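COG1633: Uncharacterized conserved protein (Magnetospirillum magnetotacticum, PDB 2OH3) is of unknown function but, as a rubrerythrin-like member of the ferritin clan, binds a metal ion, here zinc, within a four-helix bundle. Local coordinates at residues N104-M109 and E137-L142; Y111-A116 and D130-E135; Y74-P79 and L98-D103. All coordinates share one frame; numbering follows the deposited sequence. Where two conformers were deposited one is given.

Contact 1: residues N104-M109 and E137-L142. With ZN (zinc ion), chain B.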
# COMPACT_ATOMS: atom_id res chain seq x y z
N ASN A 104 6.66 -7.70 -7.62
CA ASN A 104 5.94 -6.53 -8.06
C ASN A 104 6.28 -6.03 -9.46
O ASN A 104 5.43 -5.49 -10.13
CB ASN A 104 6.06 -5.49 -6.97
CG ASN A 104 5.34 -5.92 -5.75
OD1 ASN A 104 4.12 -5.93 -5.76
ND2 ASN A 104 6.07 -6.36 -4.71
N GLU A 105 7.52 -6.24 -9.91
CA GLU A 105 7.88 -6.03 -11.30
C GLU A 105 7.02 -6.89 -12.19
O GLU A 105 6.55 -6.43 -13.21
CB GLU A 105 9.34 -6.42 -11.56
CG GLU A 105 10.38 -5.46 -11.03
CD GLU A 105 10.48 -4.22 -11.86
OE1 GLU A 105 10.08 -4.27 -13.03
OE2 GLU A 105 10.96 -3.19 -11.35
N ILE A 106 6.88 -8.17 -11.81
CA ILE A 106 6.05 -9.13 -12.53
C ILE A 106 4.56 -8.73 -12.58
O ILE A 106 3.92 -8.85 -13.63
CB ILE A 106 6.15 -10.54 -11.93
CG1 ILE A 106 7.54 -11.14 -12.17
CG2 ILE A 106 5.12 -11.47 -12.60
CD1 ILE A 106 7.77 -12.52 -11.50
N ARG A 107 4.02 -8.27 -11.46
CA ARG A 107 2.65 -7.77 -11.45
C ARG A 107 2.49 -6.59 -12.41
O ARG A 107 1.52 -6.51 -13.14
CB ARG A 107 2.21 -7.39 -10.03
CG ARG A 107 2.03 -8.61 -9.14
CD ARG A 107 1.58 -8.29 -7.71
NE ARG A 107 1.87 -9.44 -6.84
N GLY A 108 3.44 -5.67 -12.45
CA GLY A 108 3.34 -4.57 -13.39
C GLY A 108 3.40 -5.04 -14.83
O GLY A 108 2.60 -4.63 -15.64
N MSE A 109 4.33 -5.95 -15.13
CA MSE A 109 4.46 -6.55 -16.45
C MSE A 109 3.17 -7.15 -16.89
O MSE A 109 2.74 -6.95 -18.03
CB MSE A 109 5.50 -7.68 -16.45
CG MSE A 109 5.86 -8.21 -17.80
SE MSE A 109 6.89 -9.84 -17.61
CE MSE A 109 5.62 -10.93 -16.79
N GLU A 137 12.42 -7.28 -19.07
CA GLU A 137 13.88 -7.20 -18.95
C GLU A 137 14.26 -6.95 -17.50
O GLU A 137 15.32 -7.36 -17.08
CB GLU A 137 14.43 -6.07 -19.80
CG GLU A 137 14.35 -6.35 -21.25
CD GLU A 137 14.86 -5.16 -22.05
OE1 GLU A 137 16.10 -4.99 -22.13
OE2 GLU A 137 14.03 -4.39 -22.58
N HIS A 138 13.41 -6.26 -16.75
CA HIS A 138 13.72 -6.01 -15.32
C HIS A 138 13.62 -7.27 -14.50
O HIS A 138 14.45 -7.51 -13.61
CB HIS A 138 12.78 -4.99 -14.74
CG HIS A 138 12.90 -3.65 -15.38
ND1 HIS A 138 12.05 -2.61 -15.11
CD2 HIS A 138 13.78 -3.19 -16.30
CE1 HIS A 138 12.39 -1.56 -15.84
NE2 HIS A 138 13.44 -1.87 -16.56
N VAL A 139 12.64 -8.10 -14.82
CA VAL A 139 12.45 -9.35 -14.13
C VAL A 139 13.66 -10.22 -14.38
O VAL A 139 14.24 -10.75 -13.44
CB VAL A 139 11.15 -10.06 -14.58
CG1 VAL A 139 11.02 -11.42 -13.95
CG2 VAL A 139 9.95 -9.19 -14.21
N VAL A 140 14.07 -10.33 -15.64
CA VAL A 140 15.24 -11.14 -15.99
C VAL A 140 16.50 -10.65 -15.25
O VAL A 140 17.25 -11.45 -14.74
CB VAL A 140 15.48 -11.12 -17.51
CG1 VAL A 140 16.84 -11.73 -17.86
CG2 VAL A 140 14.34 -11.88 -18.23
N ALA A 141 16.71 -9.33 -15.20
CA ALA A 141 17.84 -8.76 -14.47
C ALA A 141 17.82 -9.09 -12.96
O ALA A 141 18.84 -9.46 -12.38
CB ALA A 141 17.87 -7.26 -14.67
N LEU A 142 16.66 -8.96 -12.33
CA LEU A 142 16.49 -9.34 -10.91
C LEU A 142 16.71 -10.84 -10.68
O LEU A 142 17.28 -11.22 -9.67
CB LEU A 142 15.13 -8.89 -10.37
CG LEU A 142 14.92 -7.37 -10.25
CD1 LEU A 142 13.52 -7.04 -10.02
CD2 LEU A 142 15.77 -6.75 -9.14
ZN ZN B . 10.34 -2.53 -13.96

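Contact 2: residues Y111-A116 and D130-E135. With ZN (zinc ion), chain B.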
# COMPACT_ATOMS: atom_id res chain seq x y z
N TYR A 111 0.10 -6.49 -15.84
CA TYR A 111 -0.88 -5.44 -16.19
C TYR A 111 -0.70 -4.90 -17.61
O TYR A 111 -1.66 -4.73 -18.38
CB TYR A 111 -0.84 -4.24 -15.24
CG TYR A 111 -1.70 -3.12 -15.81
CD1 TYR A 111 -3.08 -3.18 -15.75
CD2 TYR A 111 -1.14 -2.08 -16.52
CE1 TYR A 111 -3.88 -2.21 -16.33
CE2 TYR A 111 -1.95 -1.06 -17.10
CZ TYR A 111 -3.29 -1.14 -16.99
OH TYR A 111 -4.11 -0.19 -17.56
N TYR A 112 0.52 -4.58 -17.96
CA TYR A 112 0.80 -4.12 -19.30
C TYR A 112 0.45 -5.16 -20.36
O TYR A 112 -0.16 -4.83 -21.36
CB TYR A 112 2.25 -3.70 -19.41
CG TYR A 112 2.59 -2.43 -18.60
CD1 TYR A 112 1.78 -1.31 -18.64
CD2 TYR A 112 3.71 -2.40 -17.80
CE1 TYR A 112 2.12 -0.14 -17.89
CE2 TYR A 112 4.05 -1.29 -17.05
CZ TYR A 112 3.26 -0.15 -17.10
OH TYR A 112 3.63 0.95 -16.34
N LYS A 113 0.83 -6.41 -20.16
CA LYS A 113 0.49 -7.45 -21.14
C LYS A 113 -1.01 -7.65 -21.32
O LYS A 113 -1.50 -7.90 -22.42
CB LYS A 113 1.08 -8.78 -20.68
CG LYS A 113 2.57 -8.88 -20.83
CD LYS A 113 3.10 -10.16 -20.17
CE LYS A 113 2.70 -11.41 -20.90
NZ LYS A 113 3.26 -11.39 -22.29
N GLU A 114 -1.73 -7.59 -20.20
CA GLU A 114 -3.18 -7.77 -20.19
C GLU A 114 -3.88 -6.60 -20.91
O GLU A 114 -4.84 -6.80 -21.65
CB GLU A 114 -3.64 -7.85 -18.72
CG GLU A 114 -4.99 -8.45 -18.48
CD GLU A 114 -5.02 -9.93 -18.77
OE1 GLU A 114 -3.95 -10.59 -18.69
OE2 GLU A 114 -6.13 -10.43 -19.07
N ALA A 115 -3.40 -5.39 -20.69
CA ALA A 115 -3.93 -4.22 -21.35
C ALA A 115 -3.68 -4.29 -22.86
O ALA A 115 -4.59 -4.09 -23.65
CB ALA A 115 -3.32 -2.97 -20.77
N ALA A 116 -2.45 -4.61 -23.25
CA ALA A 116 -2.14 -4.73 -24.67
C ALA A 116 -2.99 -5.80 -25.41
O ALA A 116 -3.33 -5.64 -26.57
CB ALA A 116 -0.66 -5.02 -24.84
N ASP A 130 5.21 -2.46 -25.53
CA ASP A 130 6.49 -1.85 -25.31
C ASP A 130 6.80 -1.86 -23.84
O ASP A 130 7.89 -2.30 -23.46
CB ASP A 130 6.51 -0.41 -25.86
CG ASP A 130 6.55 -0.35 -27.38
OD1 ASP A 130 6.78 -1.38 -28.05
OD2 ASP A 130 6.37 0.75 -27.93
N PHE A 131 5.85 -1.43 -23.01
CA PHE A 131 6.10 -1.32 -21.56
C PHE A 131 6.28 -2.71 -20.93
O PHE A 131 7.15 -2.88 -20.09
CB PHE A 131 4.97 -0.59 -20.83
CG PHE A 131 4.90 0.90 -21.11
CD1 PHE A 131 5.73 1.53 -22.04
CD2 PHE A 131 3.94 1.64 -20.50
CE1 PHE A 131 5.59 2.89 -22.32
CE2 PHE A 131 3.79 3.00 -20.76
CZ PHE A 131 4.61 3.61 -21.69
N ALA A 132 5.48 -3.69 -21.35
CA ALA A 132 5.62 -5.09 -20.89
C ALA A 132 6.98 -5.70 -21.22
O ALA A 132 7.57 -6.39 -20.37
CB ALA A 132 4.57 -5.91 -21.48
N ALA A 133 7.49 -5.47 -22.43
CA ALA A 133 8.80 -5.97 -22.84
C ALA A 133 9.91 -5.41 -21.95
O ALA A 133 10.82 -6.15 -21.57
CB ALA A 133 9.08 -5.66 -24.32
N GLU A 134 9.84 -4.12 -21.65
CA GLU A 134 10.84 -3.54 -20.76
C GLU A 134 10.72 -4.05 -19.31
O GLU A 134 11.73 -4.31 -18.67
CB GLU A 134 10.80 -2.01 -20.79
CG GLU A 134 11.82 -1.31 -19.88
CD GLU A 134 13.24 -1.21 -20.44
OE1 GLU A 134 13.44 -1.32 -21.67
OE2 GLU A 134 14.16 -1.01 -19.62
N GLU A 135 9.51 -4.20 -18.79
CA GLU A 135 9.38 -4.71 -17.45
C GLU A 135 9.92 -6.10 -17.38
O GLU A 135 10.51 -6.46 -16.38
CB GLU A 135 7.92 -4.62 -16.97
CG GLU A 135 7.47 -3.15 -16.89
CD GLU A 135 8.44 -2.32 -16.07
OE1 GLU A 135 8.80 -2.78 -15.00
OE2 GLU A 135 8.90 -1.25 -16.51
ZN ZN B . 10.34 -2.53 -13.96

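Contact 3: residues Y74-P79 and L98-D103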
# COMPACT_ATOMS: atom_id res chain seq x y z
N TYR A 74 -2.77 -0.29 -8.11
CA TYR A 74 -1.40 0.05 -8.49
C TYR A 74 -0.37 -0.20 -7.39
O TYR A 74 0.79 -0.35 -7.71
CB TYR A 74 -1.30 1.49 -9.04
CG TYR A 74 -1.66 2.52 -7.98
CD1 TYR A 74 -0.72 2.91 -7.03
CD2 TYR A 74 -2.96 3.05 -7.88
CE1 TYR A 74 -1.03 3.77 -6.04
CE2 TYR A 74 -3.27 3.97 -6.86
CZ TYR A 74 -2.28 4.31 -5.96
OH TYR A 74 -2.49 5.17 -4.93
N ARG A 75 -0.76 -0.22 -6.12
CA ARG A 75 0.20 -0.46 -5.03
C ARG A 75 0.90 -1.82 -5.14
O ARG A 75 0.28 -2.83 -5.47
CB ARG A 75 -0.45 -0.36 -3.67
CG ARG A 75 -0.68 1.03 -3.18
CD ARG A 75 -1.23 0.98 -1.80
NE ARG A 75 -1.21 2.30 -1.20
CZ ARG A 75 -1.49 2.53 0.07
NH1 ARG A 75 -1.91 1.56 0.84
NH2 ARG A 75 -1.44 3.77 0.55
N TRP A 76 2.18 -1.87 -4.81
CA TRP A 76 2.83 -3.15 -4.55
C TRP A 76 2.10 -3.94 -3.48
O TRP A 76 1.52 -3.36 -2.54
CB TRP A 76 4.29 -2.94 -4.15
CG TRP A 76 5.17 -2.50 -5.27
CD1 TRP A 76 4.80 -1.85 -6.43
CD2 TRP A 76 6.60 -2.61 -5.31
NE1 TRP A 76 5.92 -1.59 -7.20
CE2 TRP A 76 7.03 -2.02 -6.52
CE3 TRP A 76 7.55 -3.16 -4.46
CZ2 TRP A 76 8.36 -2.00 -6.91
CZ3 TRP A 76 8.88 -3.14 -4.84
CH2 TRP A 76 9.27 -2.56 -6.06
N LYS A 77 2.12 -5.26 -3.62
CA LYS A 77 1.50 -6.18 -2.66
C LYS A 77 2.24 -6.01 -1.34
O LYS A 77 3.40 -5.71 -1.33
CB LYS A 77 1.61 -7.63 -3.16
CG LYS A 77 0.48 -8.58 -2.80
CD LYS A 77 0.98 -10.08 -2.69
CE LYS A 77 -0.13 -11.08 -2.30
NZ LYS A 77 -1.28 -11.22 -3.29
N THR A 78 1.56 -6.15 -0.22
CA THR A 78 2.27 -6.06 1.06
C THR A 78 3.12 -7.34 1.17
O THR A 78 2.69 -8.41 0.74
CB THR A 78 1.32 -5.87 2.30
OG1 THR A 78 0.47 -7.00 2.44
CG2 THR A 78 0.46 -4.57 2.17
N PRO A 79 4.34 -7.23 1.72
CA PRO A 79 5.24 -8.38 1.80
C PRO A 79 4.80 -9.37 2.90
O PRO A 79 3.85 -9.08 3.61
CB PRO A 79 6.58 -7.74 2.16
CG PRO A 79 6.21 -6.51 2.95
CD PRO A 79 4.93 -6.01 2.31
N LEU A 98 15.07 -8.33 -2.98
CA LEU A 98 15.11 -8.57 -4.40
C LEU A 98 13.90 -9.38 -4.87
O LEU A 98 13.37 -9.12 -5.94
CB LEU A 98 16.37 -9.32 -4.79
CG LEU A 98 17.74 -8.68 -4.85
CD1 LEU A 98 18.84 -9.78 -4.90
CD2 LEU A 98 17.86 -7.75 -6.05
N ARG A 99 13.54 -10.41 -4.12
CA ARG A 99 12.38 -11.23 -4.45
C ARG A 99 11.08 -10.44 -4.35
O ARG A 99 10.19 -10.67 -5.13
CB ARG A 99 12.31 -12.45 -3.55
CG ARG A 99 13.33 -13.53 -4.02
CD ARG A 99 13.05 -14.95 -3.52
NE ARG A 99 11.85 -15.59 -4.06
CZ ARG A 99 11.65 -15.95 -5.33
NH1 ARG A 99 12.55 -15.71 -6.30
NH2 ARG A 99 10.51 -16.55 -5.65
N TYR A 100 10.98 -9.58 -3.35
CA TYR A 100 9.82 -8.70 -3.17
C TYR A 100 9.72 -7.76 -4.38
O TYR A 100 8.64 -7.54 -5.00
CB TYR A 100 10.00 -7.88 -1.86
CG TYR A 100 8.93 -6.82 -1.62
CD1 TYR A 100 7.59 -7.17 -1.59
CD2 TYR A 100 9.27 -5.49 -1.44
CE1 TYR A 100 6.60 -6.23 -1.40
CE2 TYR A 100 8.28 -4.53 -1.23
CZ TYR A 100 6.95 -4.93 -1.21
OH TYR A 100 5.95 -4.02 -0.99
N ALA A 101 10.85 -7.20 -4.73
CA ALA A 101 10.87 -6.27 -5.88
C ALA A 101 10.49 -7.00 -7.15
O ALA A 101 9.65 -6.56 -7.92
CB ALA A 101 12.27 -5.64 -6.04
N ARG A 102 11.08 -8.16 -7.35
CA ARG A 102 10.73 -8.99 -8.49
C ARG A 102 9.23 -9.34 -8.61
O ARG A 102 8.70 -9.30 -9.71
CB ARG A 102 11.54 -10.26 -8.45
CG ARG A 102 11.34 -11.12 -9.68
CD ARG A 102 12.04 -12.44 -9.45
NE ARG A 102 11.67 -13.37 -10.50
CZ ARG A 102 10.86 -14.42 -10.33
NH1 ARG A 102 10.32 -14.67 -9.15
NH2 ARG A 102 10.60 -15.20 -11.38
N ASP A 103 8.62 -9.80 -7.52
CA ASP A 103 7.17 -10.04 -7.47
C ASP A 103 6.33 -8.90 -8.03
O ASP A 103 5.42 -9.10 -8.83
CB ASP A 103 6.73 -10.27 -6.04
CG ASP A 103 6.98 -11.66 -5.57
OD1 ASP A 103 7.42 -12.51 -6.41
OD2 ASP A 103 6.81 -11.89 -4.35

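Contact 1: residues N104-M109 and E137-L142
Glu105 and His138 meet through a zinc ion. Glu105 OE1 lies 2.0 Å from the zinc, and His138 ND1 lies 2.1 Å from it. The two ligand atoms are close to each other but share the metal, not a hydrogen bond. Glu105 OE1 sits at the edge of the imidazole, in its plane. The carboxylate itself is turned 76° away from that plane. Its second oxygen, OE2, lies 2.8 Å from the zinc, a long and at most weak second contact, so the binding is lopsided. OE2 is also hydrogen-bonded to Tyr24 OH, which helps fix the rotation of the carboxylate. The Glu105 chain bends at its second torsion (chi2 -74°), which curls the carboxylate round to the zinc. In one of the two conformers of Glu134, its OE2 accepts a long bond from His138 NE2, which may help steady the ring. Glu135 completes the set of three protein ligands. Glu135 and His138 are spaced as in the ExxH motif of ferritin-like metal sites.

Apolar carbon packs beside the site. Leu142 CD1 comes to Glu105 CG at 3.7 Å, the two chains meeting at about a right angle. Val139 CG2 reaches between neighbouring side chains of the other helix. It touches Ile106 CG1 at 3.7 Å and Glu105 CB at 3.9 Å.

The segments run nearly antiparallel, at 161°, with axes 9.3 Å apart at closest approach. They belong to helices 94-118 and 122-148, the third and fourth long helices of the bundle. Met46 of helix 37-61 packs on both Glu105 and His138. Phe49 of that helix sets its ring edge-to-face with His138. Tyr24 comes from helix 6-33, so all four long helices meet around the metal.

Contact 2: residues Y111-A116 and D130-E135
Phe131 reaches Tyr112 with two parts of its side chain. Its CB lies over the centre of the tyrosine ring, 3.7 Å from the centroid, in a CH-pi contact. Its ring then stands edge-on to the same face, in a T-shaped pair with planes 82° apart. Phe131 CD2 does the touching, 3.6 Å from Tyr112 CE1. The phenyl group is tied further into the bundle by His53, with which it is also edge-to-face.

Ala132 follows at the point where the backbones come closest. Ala132 CA is 5.2 Å from Tyr112 CA, and the small methyl permits this approach. Ala132 CB meets Tyr112 CB at 3.8 Å. It also meets Lys113 CG at 3.6 Å, where the apolar part of the lysine lies at the exposed margin.

Glu135, one turn after Phe131, touches the tyrosine from another direction. Its CG sits at the ring edge, 3.9 Å from Tyr112 CE2. The chain bends at chi2 (-52°) and turns the carboxylate to the zinc, which Glu135 OE1 binds at 1.9 Å. OE2 stays farther off, so the binding is essentially through one oxygen. Glu105 and His138 supply the other protein ligands.

Between the segments the contact is almost wholly apolar, with the tyrosine ring at its middle. The metal chemistry enters at the Glu135 end, while the lysine carries its charge out at the exposed margin. The methylene of Glu135 is therefore part of the apolar helix interface, while its carboxylate belongs to the metal site. Tyr112 thus packs against the methylene of a first-shell ligand and may limit how that side chain moves.

Contact 3: residues Y74-P79 and L98-D103
The ring of Tyr100 lies between Trp76 and Pro79, which approach from opposite sides of its plane. Trp76 presents the edge of its six-membered ring in an offset edge-to-face pair, with planes 71° apart. The nearest atoms are Trp76 CE3 and Tyr100 CE2, at 3.6 Å. On the other side Pro79 CB makes an off-centre CH-pi contact, 4.3 Å from the Tyr100 ring centroid. Lys77 O sits at the ring edge, in its plane. There Tyr100 OH donates a hydrogen bond to Lys77 O over 3.1 Å. The hydroxyl comes nearly head-on to the carbonyl, with a C=O...O angle of 160°. The tyrosine extends from helix 94-118 toward this carbonyl because its chi1 of 174° points CG away from the backbone N. Trp76 also reaches the helix backbone, where its CZ3 is 3.9 Å from Ala101 CA.

A phenylalanine at Tyr100 would probably leave Lys77 O without this donor and the loop less firmly set against the helix.

The backbone N of the same lysine is hydrogen-bonded to Asn104 OD1, so both backbone groups of Lys77 are bound to helix 94-118. The loop also meets the second subunit, where Arg75 forms a salt bridge with Glu19 of that subunit. The chemistry thus combines aromatic packing with directed bonds to the backbone, which hold a segment without regular secondary structure against helix 94-118.

Contacts 1 and 2 are buried and join the same two helices, 94-118 and 122-148, with centres 10 Å apart. They share the zinc, and the selenium-substituted Met109 packs against Ala132 and Glu135 between them. Contact 1 joins two of the protein ligands through the metal. Contact 2 is mainly aromatic and apolar, with one ligand at its end. Contact 3 is only partly buried. It uses helix 94-118 too, but sets a loop on it near the subunit interface, and it alone has a hydrogen bond between its segments. Asn104 links contact 1 to contact 3, whereas contacts 2 and 3 do not touch.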